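Local coordinates for protein spartin (Homo sapiens, PDB 4U7I) that acts as a lipophagy receptor and lipid transfer protein in lipid droplet turnover, and uses its MIT domain to bind the ESCRT-III protein IST1, at residues G45-G50 against Q80-R85. Residues are numbered along the deposited sequence; the frame is centred on the assembly and turned at random.
Sequences GHLLRG and QNVRTR
With CG of Arg83 anti to its carbonyl carbon (chi1 -83°) and the chain extended from CG to NE, the guanidinium is carried across from helix 63-90 to Leu48, whose own CG is likewise turned anti to the carbonyl carbon and lies beside the backbone N. The two helices are the second and third of the three-helix bundle of the MIT domain, the part of spartin that recognises IST1. The side chains of Leu48 and Arg83 cross at about a right angle, and both leucine methyls reach the same nitrogen: CD1 and CD2 of Leu48 each lie 3.8 Å from Arg83 NH2. The contact is van der Waals in kind, at the exposed margin of the interface, and the guanidinium meets the methyl CD2 obliquely. Arg83 also packs on Ile44, one turn before Leu48 on the same helix.

Deeper in, Leu47 and Val82 face each other from buried positions, but their meeting is loose, with Leu47 CD1 and Val82 CG2 4.4 Å apart and the CA atoms of the pair 9.8 Å apart. Aromatic packing from the bound peptide reaches both Leu47 and Val82. Leu47 also rests on Met75, Thr78 and Leu79 of helix 63-90 and on Ala17 of helix 5-29, while Val82 touches Val21, so this pair joins all three helices of the bundle.

On helix 33-51 itself, a side-chain hydrogen bond spans one turn, from Arg49 to His46. Arg49 NH2 donates a nearly straight bond (167°) to His46 ND1, at 3.0 Å, lying in the planes of both the imidazole and the guanidinium.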
loop_
_atom_site.group_PDB
_atom_site.type_symbol
_atom_site.label_atom_id
_atom_site.label_comp_id
_atom_site.label_asym_id
_atom_site.label_seq_id
_atom_site.Cartn_x
_atom_site.Cartn_y
_atom_site.Cartn_z
ATOM N N GLY A 45 3.234 5.978 -4.280
ATOM C CA GLY A 45 3.409 5.966 -5.724
ATOM C C GLY A 45 3.056 4.609 -6.308
ATOM O O GLY A 45 2.328 4.508 -7.302
ATOM N N HIS A 46 3.571 3.555 -5.685
ATOM C CA HIS A 46 3.286 2.205 -6.156
ATOM C C HIS A 46 1.822 1.842 -5.951
ATOM O O HIS A 46 1.220 1.200 -6.819
ATOM C CB HIS A 46 4.190 1.197 -5.454
ATOM C CG HIS A 46 5.643 1.446 -5.703
ATOM N ND1 HIS A 46 6.211 1.307 -6.949
ATOM C CD2 HIS A 46 6.634 1.856 -4.880
ATOM C CE1 HIS A 46 7.495 1.613 -6.881
ATOM N NE2 HIS A 46 7.777 1.951 -5.638
ATOM N N LEU A 47 1.244 2.238 -4.816
ATOM C CA LEU A 47 -0.161 1.902 -4.551
ATOM C C LEU A 47 -1.047 2.544 -5.612
ATOM O O LEU A 47 -1.939 1.901 -6.182
ATOM C CB LEU A 47 -0.610 2.366 -3.154
ATOM C CG LEU A 47 0.054 1.630 -1.987
ATOM C CD1 LEU A 47 -0.098 2.433 -0.722
ATOM C CD2 LEU A 47 -0.578 0.260 -1.823
ATOM N N LEU A 48 -0.801 3.821 -5.875
ATOM C CA LEU A 48 -1.608 4.556 -6.843
ATOM C C LEU A 48 -1.578 3.892 -8.209
ATOM O O LEU A 48 -2.607 3.781 -8.874
ATOM C CB LEU A 48 -1.126 6.001 -6.967
ATOM C CG LEU A 48 -1.464 6.959 -5.825
ATOM C CD1 LEU A 48 -0.688 8.251 -6.024
ATOM C CD2 LEU A 48 -2.970 7.229 -5.740
ATOM N N ARG A 49 -0.401 3.442 -8.625
ATOM C CA ARG A 49 -0.282 2.839 -9.944
ATOM C C ARG A 49 -1.070 1.539 -10.039
ATOM O O ARG A 49 -1.773 1.305 -11.022
ATOM C CB ARG A 49 1.179 2.572 -10.287
ATOM C CG ARG A 49 1.357 1.984 -11.680
ATOM C CD ARG A 49 2.820 1.887 -12.053
ATOM N NE ARG A 49 3.529 0.925 -11.214
ATOM C CZ ARG A 49 4.270 1.253 -10.159
ATOM N NH1 ARG A 49 4.403 2.525 -9.807
ATOM N NH2 ARG A 49 4.883 0.307 -9.460
ATOM N N GLY A 50 -0.925 0.689 -9.032
ATOM C CA GLY A 50 -1.613 -0.595 -9.009
ATOM C C GLY A 50 -3.121 -0.417 -9.009
ATOM O O GLY A 50 -3.846 -1.149 -9.678
ATOM N N GLN A 80 -5.186 4.445 1.916
ATOM C CA GLN A 80 -5.875 5.302 2.880
ATOM C C GLN A 80 -5.068 5.433 4.169
ATOM O O GLN A 80 -4.838 6.538 4.655
ATOM C CB GLN A 80 -7.265 4.760 3.207
ATOM C CG GLN A 80 -8.194 4.664 2.023
ATOM C CD GLN A 80 -9.477 3.935 2.377
ATOM O OE1 GLN A 80 -9.823 3.799 3.554
ATOM N NE2 GLN A 80 -10.181 3.451 1.362
ATOM N N ASN A 81 -4.627 4.306 4.712
ATOM C CA ASN A 81 -3.862 4.326 5.965
ATOM C C ASN A 81 -2.526 5.062 5.851
ATOM O O ASN A 81 -2.160 5.825 6.753
ATOM C CB ASN A 81 -3.617 2.905 6.464
ATOM C CG ASN A 81 -4.905 2.191 6.826
ATOM O OD1 ASN A 81 -5.899 2.828 7.173
ATOM N ND2 ASN A 81 -4.899 0.868 6.736
ATOM N N VAL A 82 -1.800 4.829 4.757
ATOM C CA VAL A 82 -0.504 5.494 4.554
ATOM C C VAL A 82 -0.695 6.997 4.393
ATOM O O VAL A 82 0.062 7.808 4.951
ATOM C CB VAL A 82 0.248 4.938 3.318
ATOM C CG1 VAL A 82 1.549 5.700 3.083
ATOM C CG2 VAL A 82 0.549 3.455 3.503
ATOM N N ARG A 83 -1.716 7.387 3.640
ATOM C CA ARG A 83 -1.941 8.809 3.421
ATOM C C ARG A 83 -2.282 9.519 4.732
ATOM O O ARG A 83 -1.842 10.652 4.971
ATOM C CB ARG A 83 -3.033 9.015 2.371
ATOM C CG ARG A 83 -2.483 8.910 0.950
ATOM C CD ARG A 83 -3.517 9.235 -0.118
ATOM N NE ARG A 83 -2.879 9.753 -1.329
ATOM C CZ ARG A 83 -3.451 9.782 -2.530
ATOM N NH1 ARG A 83 -4.681 9.308 -2.696
ATOM N NH2 ARG A 83 -2.791 10.285 -3.565
ATOM N N THR A 84 -3.040 8.843 5.590
ATOM C CA THR A 84 -3.373 9.403 6.899
ATOM C C THR A 84 -2.112 9.575 7.745
ATOM O O THR A 84 -1.859 10.651 8.300
ATOM C CB THR A 84 -4.368 8.517 7.643
ATOM O OG1 THR A 84 -5.623 8.547 6.948
ATOM C CG2 THR A 84 -4.559 9.006 9.074
ATOM N N ARG A 85 -1.315 8.518 7.841
ATOM C CA ARG A 85 -0.107 8.572 8.669
ATOM C C ARG A 85 0.872 9.610 8.134
ATOM O O ARG A 85 1.524 10.333 8.896
ATOM C CB ARG A 85 0.563 7.196 8.734
ATOM C CG ARG A 85 1.796 7.155 9.628
ATOM C CD ARG A 85 1.440 7.542 11.071
ATOM N NE ARG A 85 2.609 7.464 11.951
ATOM C CZ ARG A 85 2.596 7.793 13.240
ATOM N NH1 ARG A 85 1.473 8.231 13.793
ATOM N NH2 ARG A 85 3.700 7.694 13.973
#